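Local coordinates for protein MIP07328p (Drosophila melanogaster, PDB 6FKK) that probably acts as an axon guidance cue that binds semaphorin receptors and repels growing axons, here represented by its extracellular sema and PSI domains, at residues Leu71-Gly76 against Trp80-Tyr85; Phe157-Leu162 against Ala200-Gly205; Tyr206-Phe211 against Asp308-Phe313; Tyr403-Ser408 against Gln491-Ala496; Leu520-Ser525 against Ala531-His536. All blocks are in the same frame, centred on the assembly; numbering follows the deposited sequence.

Contact 1 of 5, residues Leu71-Gly76 against Trp80-Tyr85; sequences LCALKG and WDCHNY
A disulfide joining C72 to C82 closes a short loop of the sema domain, a β-propeller, linking the last turn of helix 66-74 to the loop that leads to strand 86-91. The two SG atoms of C72 and C82 lie 2.0 Å apart with a chi3 of -86°, near the right angle that disulfides favour. The halves of the bridge leave their backbones differently. On the helix, SG of C72 stands anti to the backbone N (chi1 170°), while SG of C82 lies beside its own N and anti to the carbonyl carbon (chi1 -63°); together these torsions span a CA-CA distance of 5.8 Å between C72 and C82. Apart from the covalent bond little else meets: A73 brings its backbone N to 3.4 Å from SG of C82, with its CB at 4.4 Å from the same sulfur. Both cysteines are buried. C82 centres an inverse gamma turn, and H83 and N84, next in the chain, hydrogen-bond to D44. On the C72 side, the chain leaves the helix in a Schellman motif, in which G76, the first residue outside helical angles, sends its N back to O of A73 at 3.2 Å.

Contact 2 of 5, residues Phe157-Leu162 against Ala200-Gly205; sequences FADGHL and AIERNG
E202 reaches across to A158 and D159, its side chain an aliphatic stem ending in a carboxylate. With CG anti to the backbone N (chi1 175°) and the chain extended beyond it, the stem runs past one methyl group: CB of E202 lies 4.1 Å from CB of A158, and CG of E202 3.8 Å from that same CB. CD of E202 is nearest, 3.5 Å from A158 CB, and OE1 of E202 meets this methyl at 3.6 Å. OE2 of E202, still near the methyl, comes 3.6 Å from OD1 of D159, the two carboxylate planes being almost perpendicular (89°). The closeness of the two like charges is probably made tolerable by K234, whose NZ forms salt bridges with both E202 and D159. A leucine in place of E202, having no carboxylate, would probably leave K234 to pair with D159 alone and its charge less well balanced. A158 and D159 belong to the type I' turn of the hairpin of strands 154-158 and 161-165. That hairpin lies beside the end of strand 196-203, with A158 also resting on V207 of strand 206-214, so the contact joins two sheets of the propeller.

Contact 3 of 5, residues Tyr206-Phe211 against Asp308-Phe313; sequences YVLFFF and DILAAF
L310 touches two residues of the facing strand with one methyl: its CD2 lies 4.1 Å from CD2 of the Y206 ring, approached obliquely, and 4.2 Å from CD2 of L208, whose side chain it crosses at about a right angle. One residue earlier, I309 comes from the opposite direction to F210, its CD1 meeting the ring at the edge, near the ring plane, 4.1 Å from CZ of F210. I309 reaches this far because its outer chain is extended (chi2 179°). Y206, L208 and F210 alternate along the strand, so their side chains share one face, while V207 and F209 turn to the other and pack on Y163. Behind the first shell, R231 of strand 225-233 lies against Y206, L208 and F313, and V229 against F210. The helix 308-312 segment crosses the strand 206-211 segment at 97°, the axes 11.6 Å apart, over a sheet in which strand 206-214 runs between strands 196-203 and 225-233.

Contact 4 of 5, residues Tyr403-Ser408 against Gln491-Ala496; sequences YDVIYS and QDPICA
The junction between the sema propeller and the PSI domain is made here by P493, which lies against Y403 and V405 on strand 402-410 of a propeller blade. The proline occupies the second position of a type I beta turn from D492 to C495, a place its ring suits by restraining phi to the value needed there. CG of P493 packs 3.7 Å from CG2 of V405, and CB of P493 stands 4.2 Å from CD2 of Y403, whose ring it approaches obliquely. In V405 it is the branch beside the backbone N that makes the touch, CG1 being anti to that N (chi1 -177°). The contact is apolar and buried, and I438 of strand 432-442 adds to it by lying against V405, D492 and P493. The turn is tied to its domain by the disulfide from C495 to C478, and its closing bond runs from N of C495 to O of D492 at 3.2 Å. OD2 of D492 bonds to ND1 of H476, while D492 OD1 forms an Asx turn by accepting N-H of I494. D492 OD1 and I494 N are 3.0 Å apart, nearly straight at 163°. The donor lies on the anti side, 26° out of the carboxylate plane.

Contact 5 of 5, residues Leu520-Ser525 against Ala531-His536; sequences LQSLNS and ALLCPH
The irregular backbone that follows L520 passes beside the last, weakly bonded turn of a helix, coming closest where the CA atoms of L520 and C534 lie 7.5 Å apart. L520 and L533 share most of the packing. CD1 of L520 reaches the point where the helix gives way to the extended chain: it is 3.6 Å from the carbonyl O of L533, a plain van der Waals neighbour, and packs 4.1 Å from CD of P535. That methyl continues the line of the side chain from CA through CB and CG (chi2 180°), which brings it to the helix end. Further along, CB of S522 touches CD2 of L533 at 4.1 Å, a carbon-to-carbon meeting of a serine with an exposed leucine. The hydroxyl of S522 turns elsewhere: with OG anti to the backbone N (chi1 -176°), it shares a hydrogen bond of 2.6 Å with OG of S525, which ties the loop to itself. This is surface packing within the PSI domain, a small disulfide-rich module, and the bridge from C534 to C484 fixes the chain just after the helix. L520 ends strand 519-520 and pairs through its backbone with W497 of strand 495-498, while A531 and C534 rest on helix 484-489, so the contact joins the edge of the small sheet to helix 527-533.

Contacts 2 and 3 share one sheet: strands 196-203 and 206-214 are neighbours, and L208 N bonds to I201 O between them. Their chemistry nevertheless differs, since contact 3 is buried hydrocarbon between a helix and the sheet whereas contact 2, only partly buried, adds two carboxylates probably balanced by a shared lysine. Contact 1 is buried though far out, its centre about 28 Å from the chain's centre, and depends on a covalent bond in place of broad packing. Contacts 4 and 5 meet at the PSI domain, where Q521 NE2 bonds to C495 O and Q491 NE2 to S525 O. Of these two, contact 4 is the buried joint to the propeller and contact 5 is surface packing within the small domain.

Contact 1 of 5, residues Leu71-Gly76 against Trp80-Tyr85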
# COMPACT_ATOMS: atom_id res chain seq x y z
N LEU A 71 -32.22 -11.39 3.30
CA LEU A 71 -32.36 -9.95 3.50
C LEU A 71 -31.36 -9.18 2.65
O LEU A 71 -31.66 -8.07 2.20
CB LEU A 71 -32.22 -9.60 4.98
CG LEU A 71 -30.94 -9.88 5.77
CD1 LEU A 71 -29.89 -8.79 5.61
CD2 LEU A 71 -31.27 -10.09 7.24
N CYS A 72 -30.17 -9.74 2.42
CA CYS A 72 -29.21 -9.11 1.53
C CYS A 72 -29.76 -9.03 0.11
O CYS A 72 -29.70 -7.98 -0.54
CB CYS A 72 -27.88 -9.87 1.56
SG CYS A 72 -26.70 -9.36 0.29
N ALA A 73 -30.28 -10.15 -0.40
CA ALA A 73 -30.91 -10.14 -1.72
C ALA A 73 -32.16 -9.27 -1.72
O ALA A 73 -32.48 -8.64 -2.73
CB ALA A 73 -31.25 -11.56 -2.16
N LEU A 74 -32.88 -9.23 -0.59
CA LEU A 74 -34.01 -8.31 -0.46
C LEU A 74 -33.55 -6.85 -0.49
O LEU A 74 -34.30 -5.98 -0.94
CB LEU A 74 -34.78 -8.60 0.82
CG LEU A 74 -36.04 -9.47 0.74
CD1 LEU A 74 -35.75 -10.84 0.17
CD2 LEU A 74 -36.69 -9.59 2.12
N LYS A 75 -32.33 -6.58 -0.02
CA LYS A 75 -31.80 -5.22 -0.00
C LYS A 75 -31.44 -4.71 -1.39
O LYS A 75 -31.07 -3.53 -1.52
CB LYS A 75 -30.56 -5.16 0.90
CG LYS A 75 -30.84 -5.09 2.39
CD LYS A 75 -29.55 -5.23 3.19
CE LYS A 75 -29.81 -5.23 4.68
NZ LYS A 75 -28.55 -5.43 5.45
N GLY A 76 -31.54 -5.55 -2.42
CA GLY A 76 -31.22 -5.15 -3.77
C GLY A 76 -29.80 -5.43 -4.22
O GLY A 76 -29.28 -4.68 -5.05
N TRP A 80 -23.53 -12.69 -5.93
CA TRP A 80 -22.10 -12.66 -5.63
C TRP A 80 -21.79 -11.68 -4.51
O TRP A 80 -20.79 -11.83 -3.81
CB TRP A 80 -21.29 -12.33 -6.88
CG TRP A 80 -21.68 -11.04 -7.52
CD1 TRP A 80 -22.76 -10.81 -8.34
CD2 TRP A 80 -21.00 -9.78 -7.42
NE1 TRP A 80 -22.79 -9.50 -8.74
CE2 TRP A 80 -21.72 -8.85 -8.19
CE3 TRP A 80 -19.84 -9.36 -6.75
CZ2 TRP A 80 -21.32 -7.51 -8.31
CZ3 TRP A 80 -19.45 -8.04 -6.87
CH2 TRP A 80 -20.19 -7.13 -7.64
N ASP A 81 -22.66 -10.68 -4.32
CA ASP A 81 -22.49 -9.76 -3.20
C ASP A 81 -22.97 -10.35 -1.89
O ASP A 81 -22.40 -10.06 -0.83
CB ASP A 81 -23.23 -8.45 -3.49
CG ASP A 81 -22.40 -7.48 -4.31
OD1 ASP A 81 -21.16 -7.49 -4.18
OD2 ASP A 81 -23.01 -6.69 -5.07
N CYS A 82 -24.00 -11.20 -1.93
CA CYS A 82 -24.60 -11.77 -0.72
C CYS A 82 -23.82 -13.01 -0.28
O CYS A 82 -24.30 -14.14 -0.32
CB CYS A 82 -26.07 -12.07 -0.94
SG CYS A 82 -27.07 -10.60 -1.28
N HIS A 83 -22.58 -12.76 0.14
CA HIS A 83 -21.72 -13.77 0.73
C HIS A 83 -20.97 -13.13 1.90
O HIS A 83 -21.18 -11.96 2.23
CB HIS A 83 -20.74 -14.36 -0.30
CG HIS A 83 -21.34 -15.45 -1.14
ND1 HIS A 83 -21.28 -16.78 -0.78
CD2 HIS A 83 -21.99 -15.41 -2.32
CE1 HIS A 83 -21.88 -17.51 -1.70
NE2 HIS A 83 -22.32 -16.70 -2.65
N ASN A 84 -20.09 -13.91 2.52
CA ASN A 84 -19.32 -13.44 3.67
C ASN A 84 -17.85 -13.40 3.26
O ASN A 84 -17.11 -14.38 3.42
CB ASN A 84 -19.54 -14.34 4.88
CG ASN A 84 -18.85 -13.81 6.13
OD1 ASN A 84 -18.61 -12.61 6.25
ND2 ASN A 84 -18.52 -14.71 7.05
N TYR A 85 -17.42 -12.25 2.74
CA TYR A 85 -16.03 -12.04 2.36
C TYR A 85 -15.26 -11.58 3.59
O TYR A 85 -15.51 -10.49 4.11
CB TYR A 85 -15.93 -11.02 1.23
CG TYR A 85 -16.60 -11.45 -0.05
CD1 TYR A 85 -17.95 -11.19 -0.27
CD2 TYR A 85 -15.90 -12.11 -1.04
CE1 TYR A 85 -18.58 -11.58 -1.43
CE2 TYR A 85 -16.51 -12.51 -2.22
CZ TYR A 85 -17.85 -12.24 -2.41
OH TYR A 85 -18.47 -12.63 -3.57

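Contact 2 of 5, residues Phe157-Leu162 against Ala200-Gly205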
# COMPACT_ATOMS: atom_id res chain seq x y z
N PHE A 157 -4.29 -2.67 13.08
CA PHE A 157 -4.41 -3.04 14.49
C PHE A 157 -3.17 -2.54 15.22
O PHE A 157 -2.08 -3.11 15.07
CB PHE A 157 -4.58 -4.55 14.64
CG PHE A 157 -5.05 -4.98 16.00
CD1 PHE A 157 -6.40 -4.96 16.32
CD2 PHE A 157 -4.15 -5.41 16.96
CE1 PHE A 157 -6.84 -5.35 17.57
CE2 PHE A 157 -4.58 -5.81 18.21
CZ PHE A 157 -5.93 -5.78 18.51
N ALA A 158 -3.34 -1.49 16.02
CA ALA A 158 -2.22 -0.83 16.69
C ALA A 158 -2.50 -0.73 18.19
O ALA A 158 -3.54 -0.21 18.60
CB ALA A 158 -1.99 0.57 16.11
N ASP A 159 -1.55 -1.22 18.99
CA ASP A 159 -1.61 -1.14 20.45
C ASP A 159 -2.93 -1.69 21.00
O ASP A 159 -3.53 -1.12 21.91
CB ASP A 159 -1.37 0.29 20.93
CG ASP A 159 0.09 0.68 20.89
OD1 ASP A 159 0.91 -0.10 20.36
OD2 ASP A 159 0.42 1.78 21.40
N GLY A 160 -3.38 -2.81 20.43
CA GLY A 160 -4.54 -3.51 20.92
C GLY A 160 -5.88 -2.99 20.45
O GLY A 160 -6.91 -3.48 20.93
N HIS A 161 -5.92 -2.02 19.54
CA HIS A 161 -7.17 -1.48 19.04
C HIS A 161 -7.18 -1.54 17.52
O HIS A 161 -6.14 -1.54 16.87
CB HIS A 161 -7.39 -0.03 19.52
CG HIS A 161 -7.62 0.09 20.99
ND1 HIS A 161 -8.87 0.02 21.56
CD2 HIS A 161 -6.75 0.26 22.01
CE1 HIS A 161 -8.76 0.15 22.87
NE2 HIS A 161 -7.49 0.30 23.17
N LEU A 162 -8.39 -1.57 16.96
CA LEU A 162 -8.59 -1.66 15.52
C LEU A 162 -8.91 -0.28 14.98
O LEU A 162 -9.93 0.32 15.34
CB LEU A 162 -9.72 -2.64 15.19
CG LEU A 162 -10.06 -2.81 13.71
CD1 LEU A 162 -8.85 -3.29 12.94
CD2 LEU A 162 -11.23 -3.77 13.54
N ALA A 200 -3.11 1.60 5.66
CA ALA A 200 -2.98 2.19 6.98
C ALA A 200 -1.71 1.66 7.63
O ALA A 200 -1.49 0.45 7.67
CB ALA A 200 -4.20 1.89 7.85
N ILE A 201 -0.87 2.57 8.13
CA ILE A 201 0.41 2.22 8.73
C ILE A 201 0.49 2.85 10.12
O ILE A 201 0.18 4.03 10.28
CB ILE A 201 1.60 2.67 7.88
CG1 ILE A 201 1.42 2.26 6.41
CG2 ILE A 201 2.88 2.08 8.43
CD1 ILE A 201 1.59 0.78 6.16
N GLU A 202 0.92 2.06 11.10
CA GLU A 202 1.20 2.56 12.44
C GLU A 202 2.64 3.05 12.50
O GLU A 202 3.55 2.41 11.97
CB GLU A 202 0.97 1.46 13.48
CG GLU A 202 1.34 1.84 14.90
CD GLU A 202 1.49 0.63 15.81
OE1 GLU A 202 1.35 -0.51 15.32
OE2 GLU A 202 1.73 0.82 17.02
N ARG A 203 2.85 4.19 13.16
CA ARG A 203 4.19 4.78 13.23
C ARG A 203 4.25 5.81 14.35
O ARG A 203 3.49 6.78 14.33
CB ARG A 203 4.57 5.42 11.90
CG ARG A 203 5.93 6.09 11.89
CD ARG A 203 7.06 5.08 11.80
NE ARG A 203 8.35 5.73 11.60
CZ ARG A 203 9.45 5.09 11.23
NH1 ARG A 203 9.42 3.78 11.02
NH2 ARG A 203 10.59 5.76 11.07
N ASN A 204 5.15 5.58 15.31
CA ASN A 204 5.57 6.60 16.29
C ASN A 204 4.38 7.20 17.04
O ASN A 204 4.26 8.42 17.18
CB ASN A 204 6.40 7.69 15.61
CG ASN A 204 7.75 7.19 15.14
OD1 ASN A 204 8.29 6.23 15.69
ND2 ASN A 204 8.30 7.84 14.12
N GLY A 205 3.50 6.34 17.53
CA GLY A 205 2.35 6.81 18.27
C GLY A 205 1.22 7.34 17.42
O GLY A 205 0.18 7.73 17.97

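Contact 3 of 5, residues Tyr206-Phe211 against Asp308-Phe313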
# COMPACT_ATOMS: atom_id res chain seq x y z
N TYR A 206 1.38 7.38 16.10
CA TYR A 206 0.32 7.76 15.18
C TYR A 206 -0.16 6.54 14.41
O TYR A 206 0.47 5.48 14.40
CB TYR A 206 0.81 8.83 14.19
CG TYR A 206 1.35 10.09 14.82
CD1 TYR A 206 0.50 11.09 15.26
CD2 TYR A 206 2.72 10.29 14.95
CE1 TYR A 206 0.99 12.25 15.83
CE2 TYR A 206 3.22 11.45 15.52
CZ TYR A 206 2.36 12.42 15.96
OH TYR A 206 2.85 13.58 16.53
N VAL A 207 -1.32 6.70 13.77
CA VAL A 207 -1.80 5.78 12.76
C VAL A 207 -2.02 6.59 11.49
O VAL A 207 -2.82 7.53 11.48
CB VAL A 207 -3.08 5.06 13.18
CG1 VAL A 207 -3.57 4.15 12.07
CG2 VAL A 207 -2.84 4.25 14.45
N LEU A 208 -1.30 6.24 10.43
CA LEU A 208 -1.36 6.95 9.16
C LEU A 208 -2.30 6.22 8.21
O LEU A 208 -2.27 4.99 8.12
CB LEU A 208 0.03 7.06 8.54
CG LEU A 208 1.13 7.66 9.43
CD1 LEU A 208 2.50 7.38 8.84
CD2 LEU A 208 0.92 9.15 9.62
N PHE A 209 -3.13 6.98 7.51
CA PHE A 209 -4.04 6.44 6.51
C PHE A 209 -3.73 7.07 5.15
O PHE A 209 -3.46 8.27 5.07
CB PHE A 209 -5.50 6.71 6.88
CG PHE A 209 -5.94 6.03 8.15
CD1 PHE A 209 -5.74 6.65 9.37
CD2 PHE A 209 -6.54 4.79 8.12
CE1 PHE A 209 -6.13 6.03 10.54
CE2 PHE A 209 -6.94 4.17 9.28
CZ PHE A 209 -6.73 4.79 10.50
N PHE A 210 -3.78 6.26 4.10
CA PHE A 210 -3.52 6.71 2.74
C PHE A 210 -4.74 6.44 1.89
O PHE A 210 -5.28 5.33 1.89
CB PHE A 210 -2.29 6.00 2.16
CG PHE A 210 -1.01 6.31 2.90
CD1 PHE A 210 -0.67 5.62 4.04
CD2 PHE A 210 -0.16 7.31 2.44
CE1 PHE A 210 0.50 5.90 4.72
CE2 PHE A 210 1.01 7.60 3.12
CZ PHE A 210 1.34 6.89 4.26
N PHE A 211 -5.19 7.46 1.16
CA PHE A 211 -6.41 7.36 0.38
C PHE A 211 -6.44 8.47 -0.67
O PHE A 211 -5.64 9.41 -0.63
CB PHE A 211 -7.65 7.45 1.28
CG PHE A 211 -7.78 8.76 2.01
CD1 PHE A 211 -7.13 8.96 3.22
CD2 PHE A 211 -8.55 9.78 1.49
CE1 PHE A 211 -7.25 10.16 3.90
CE2 PHE A 211 -8.68 10.99 2.16
CZ PHE A 211 -8.03 11.17 3.37
N ASP A 308 9.38 13.08 6.33
CA ASP A 308 8.77 14.17 5.58
C ASP A 308 7.26 14.18 5.71
O ASP A 308 6.64 15.25 5.71
CB ASP A 308 9.17 14.10 4.10
CG ASP A 308 10.60 14.53 3.86
OD1 ASP A 308 11.14 15.30 4.68
OD2 ASP A 308 11.18 14.11 2.84
N ILE A 309 6.64 13.00 5.82
CA ILE A 309 5.20 12.93 6.03
C ILE A 309 4.84 13.54 7.38
O ILE A 309 3.95 14.40 7.47
CB ILE A 309 4.71 11.48 5.93
CG1 ILE A 309 4.97 10.93 4.52
CG2 ILE A 309 3.23 11.39 6.27
CD1 ILE A 309 4.53 9.50 4.34
N LEU A 310 5.53 13.13 8.43
CA LEU A 310 5.24 13.65 9.76
C LEU A 310 5.58 15.13 9.88
O LEU A 310 5.00 15.83 10.71
CB LEU A 310 6.00 12.84 10.82
CG LEU A 310 5.64 11.35 10.90
CD1 LEU A 310 6.53 10.63 11.89
CD2 LEU A 310 4.18 11.20 11.28
N ALA A 311 6.51 15.61 9.05
CA ALA A 311 6.90 17.01 9.13
C ALA A 311 5.84 17.93 8.52
O ALA A 311 5.73 19.09 8.91
CB ALA A 311 8.24 17.23 8.43
N ALA A 312 5.06 17.42 7.56
CA ALA A 312 4.03 18.24 6.93
C ALA A 312 2.99 18.71 7.94
O ALA A 312 2.41 19.79 7.77
CB ALA A 312 3.36 17.47 5.79
N PHE A 313 2.74 17.92 8.98
CA PHE A 313 1.77 18.27 10.00
C PHE A 313 2.31 19.24 11.03
O PHE A 313 1.62 19.55 12.01
CB PHE A 313 1.27 16.99 10.69
CG PHE A 313 0.70 15.98 9.73
CD1 PHE A 313 -0.60 16.09 9.27
CD2 PHE A 313 1.48 14.92 9.29
CE1 PHE A 313 -1.12 15.17 8.39
CE2 PHE A 313 0.96 13.99 8.41
CZ PHE A 313 -0.34 14.11 7.96

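Contact 4 of 5, residues Tyr403-Ser408 against Gln491-Ala496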
# COMPACT_ATOMS: atom_id res chain seq x y z
N TYR A 403 20.83 -1.44 -2.84
CA TYR A 403 19.74 -0.94 -3.66
C TYR A 403 18.43 -1.61 -3.25
O TYR A 403 18.41 -2.80 -2.94
CB TYR A 403 20.00 -1.20 -5.15
CG TYR A 403 21.29 -0.62 -5.67
CD1 TYR A 403 21.34 0.67 -6.18
CD2 TYR A 403 22.46 -1.37 -5.66
CE1 TYR A 403 22.53 1.20 -6.66
CE2 TYR A 403 23.65 -0.85 -6.14
CZ TYR A 403 23.68 0.43 -6.64
OH TYR A 403 24.86 0.95 -7.11
N ASP A 404 17.35 -0.83 -3.27
CA ASP A 404 16.02 -1.39 -3.08
C ASP A 404 15.50 -1.90 -4.42
O ASP A 404 15.35 -1.13 -5.37
CB ASP A 404 15.07 -0.34 -2.51
CG ASP A 404 15.39 0.03 -1.08
OD1 ASP A 404 16.25 -0.65 -0.48
OD2 ASP A 404 14.79 0.99 -0.56
N VAL A 405 15.24 -3.20 -4.50
CA VAL A 405 14.62 -3.78 -5.69
C VAL A 405 13.11 -3.61 -5.57
O VAL A 405 12.49 -4.16 -4.65
CB VAL A 405 15.01 -5.25 -5.87
CG1 VAL A 405 14.41 -5.80 -7.16
CG2 VAL A 405 16.52 -5.40 -5.87
N ILE A 406 12.53 -2.85 -6.48
CA ILE A 406 11.12 -2.47 -6.40
C ILE A 406 10.32 -3.31 -7.39
O ILE A 406 10.68 -3.41 -8.57
CB ILE A 406 10.94 -0.97 -6.69
CG1 ILE A 406 11.74 -0.15 -5.67
CG2 ILE A 406 9.47 -0.60 -6.64
CD1 ILE A 406 11.98 1.28 -6.10
N TYR A 407 9.24 -3.91 -6.90
CA TYR A 407 8.35 -4.73 -7.71
C TYR A 407 7.01 -4.03 -7.87
O TYR A 407 6.47 -3.49 -6.91
CB TYR A 407 8.15 -6.11 -7.07
CG TYR A 407 9.41 -6.93 -6.94
CD1 TYR A 407 10.33 -6.66 -5.93
CD2 TYR A 407 9.68 -7.97 -7.80
CE1 TYR A 407 11.49 -7.40 -5.80
CE2 TYR A 407 10.84 -8.72 -7.68
CZ TYR A 407 11.74 -8.43 -6.68
OH TYR A 407 12.89 -9.18 -6.55
N SER A 408 6.49 -4.03 -9.10
CA SER A 408 5.23 -3.37 -9.39
C SER A 408 4.42 -4.23 -10.35
O SER A 408 4.96 -4.77 -11.31
CB SER A 408 5.45 -1.98 -9.98
OG SER A 408 4.23 -1.28 -10.13
N GLN A 491 20.95 -6.94 -15.05
CA GLN A 491 21.24 -5.81 -14.18
C GLN A 491 20.49 -5.90 -12.85
O GLN A 491 20.18 -4.88 -12.23
CB GLN A 491 20.96 -4.48 -14.88
CG GLN A 491 21.95 -4.17 -15.98
CD GLN A 491 21.78 -2.77 -16.53
OE1 GLN A 491 20.66 -2.35 -16.84
NE2 GLN A 491 22.88 -2.05 -16.66
N ASP A 492 20.21 -7.12 -12.41
CA ASP A 492 19.71 -7.35 -11.05
C ASP A 492 20.88 -7.24 -10.08
O ASP A 492 21.89 -7.94 -10.26
CB ASP A 492 19.05 -8.72 -10.94
CG ASP A 492 18.22 -8.88 -9.67
OD1 ASP A 492 18.69 -8.50 -8.58
OD2 ASP A 492 17.09 -9.41 -9.77
N PRO A 493 20.81 -6.37 -9.07
CA PRO A 493 21.94 -6.23 -8.14
C PRO A 493 22.28 -7.50 -7.38
O PRO A 493 23.36 -7.56 -6.78
CB PRO A 493 21.47 -5.12 -7.18
CG PRO A 493 19.98 -5.15 -7.28
CD PRO A 493 19.67 -5.51 -8.70
N ILE A 494 21.41 -8.50 -7.40
CA ILE A 494 21.65 -9.73 -6.65
C ILE A 494 22.25 -10.84 -7.49
O ILE A 494 22.79 -11.81 -6.92
CB ILE A 494 20.34 -10.20 -5.98
CG1 ILE A 494 20.62 -10.86 -4.64
CG2 ILE A 494 19.58 -11.15 -6.89
CD1 ILE A 494 19.38 -11.04 -3.80
N CYS A 495 22.19 -10.75 -8.82
CA CYS A 495 22.78 -11.75 -9.70
C CYS A 495 24.14 -11.27 -10.18
O CYS A 495 24.28 -10.13 -10.64
CB CYS A 495 21.88 -12.03 -10.91
SG CYS A 495 20.14 -12.46 -10.58
N ALA A 496 25.14 -12.14 -10.06
CA ALA A 496 26.48 -11.88 -10.58
C ALA A 496 26.96 -13.12 -11.31
O ALA A 496 26.52 -14.24 -11.02
CB ALA A 496 27.45 -11.48 -9.47

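Contact 5 of 5, residues Leu520-Ser525 against Ala531-His536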
# COMPACT_ATOMS: atom_id res chain seq x y z
N LEU A 520 31.44 -10.90 -12.08
CA LEU A 520 31.21 -9.74 -12.93
C LEU A 520 29.79 -9.24 -12.75
O LEU A 520 28.84 -10.03 -12.70
CB LEU A 520 31.45 -10.07 -14.41
CG LEU A 520 32.90 -10.31 -14.84
CD1 LEU A 520 32.96 -10.63 -16.33
CD2 LEU A 520 33.77 -9.11 -14.51
N GLN A 521 29.64 -7.92 -12.64
CA GLN A 521 28.33 -7.29 -12.56
C GLN A 521 28.48 -5.83 -12.97
O GLN A 521 29.47 -5.18 -12.62
CB GLN A 521 27.74 -7.38 -11.15
CG GLN A 521 26.34 -6.81 -11.02
CD GLN A 521 25.78 -6.93 -9.61
OE1 GLN A 521 26.16 -6.17 -8.72
NE2 GLN A 521 24.88 -7.88 -9.41
N SER A 522 27.49 -5.33 -13.71
CA SER A 522 27.51 -3.95 -14.19
C SER A 522 26.09 -3.39 -14.09
O SER A 522 25.23 -3.72 -14.91
CB SER A 522 28.04 -3.87 -15.62
OG SER A 522 28.15 -2.52 -16.05
N LEU A 523 25.86 -2.55 -13.08
CA LEU A 523 24.56 -1.92 -12.89
C LEU A 523 24.51 -0.49 -13.40
O LEU A 523 23.42 -0.01 -13.73
CB LEU A 523 24.19 -1.92 -11.40
CG LEU A 523 24.17 -3.26 -10.67
CD1 LEU A 523 23.75 -3.07 -9.22
CD2 LEU A 523 23.25 -4.24 -11.37
N ASN A 524 25.65 0.19 -13.48
CA ASN A 524 25.72 1.60 -13.86
C ASN A 524 26.10 1.78 -15.32
O ASN A 524 26.90 2.66 -15.66
CB ASN A 524 26.71 2.33 -12.95
CG ASN A 524 26.48 3.83 -12.92
OD1 ASN A 524 25.46 4.32 -13.38
ND2 ASN A 524 27.44 4.56 -12.37
N SER A 525 25.53 0.97 -16.21
CA SER A 525 25.88 1.00 -17.62
C SER A 525 24.65 0.69 -18.45
O SER A 525 23.56 0.45 -17.92
CB SER A 525 27.01 0.01 -17.93
OG SER A 525 26.58 -1.33 -17.72
N ALA A 531 26.90 -6.30 -21.19
CA ALA A 531 27.26 -7.55 -21.86
C ALA A 531 28.63 -7.48 -22.52
O ALA A 531 29.20 -8.53 -22.83
CB ALA A 531 26.20 -7.90 -22.91
N LEU A 532 29.17 -6.28 -22.74
CA LEU A 532 30.52 -6.17 -23.28
C LEU A 532 31.56 -6.65 -22.27
O LEU A 532 32.57 -7.25 -22.66
CB LEU A 532 30.81 -4.73 -23.70
CG LEU A 532 29.98 -4.17 -24.85
CD1 LEU A 532 30.43 -2.76 -25.21
CD2 LEU A 532 30.05 -5.09 -26.07
N LEU A 533 31.32 -6.40 -20.98
CA LEU A 533 32.23 -6.90 -19.95
C LEU A 533 32.26 -8.42 -19.93
O LEU A 533 33.28 -9.01 -19.58
CB LEU A 533 31.81 -6.36 -18.58
CG LEU A 533 32.22 -4.94 -18.16
CD1 LEU A 533 31.58 -3.87 -19.04
CD2 LEU A 533 31.86 -4.71 -16.70
N CYS A 534 31.15 -9.06 -20.28
CA CYS A 534 31.11 -10.51 -20.35
C CYS A 534 32.11 -11.01 -21.39
O CYS A 534 32.24 -10.41 -22.46
CB CYS A 534 29.70 -11.01 -20.68
SG CYS A 534 29.63 -12.80 -20.93
N PRO A 535 32.85 -12.08 -21.10
CA PRO A 535 33.87 -12.56 -22.05
C PRO A 535 33.28 -12.96 -23.39
O PRO A 535 32.09 -13.26 -23.53
CB PRO A 535 34.48 -13.77 -21.33
CG PRO A 535 34.23 -13.51 -19.89
CD PRO A 535 32.91 -12.81 -19.82
N HIS A 536 34.15 -12.96 -24.40
CA HIS A 536 33.76 -13.29 -25.77
C HIS A 536 33.37 -14.76 -25.89
O HIS A 536 34.19 -15.61 -26.24
CB HIS A 536 34.91 -12.97 -26.73
CG HIS A 536 34.59 -13.24 -28.17
ND1 HIS A 536 34.74 -14.48 -28.74
CD2 HIS A 536 34.13 -12.42 -29.15
CE1 HIS A 536 34.39 -14.42 -30.01
NE2 HIS A 536 34.02 -13.18 -30.29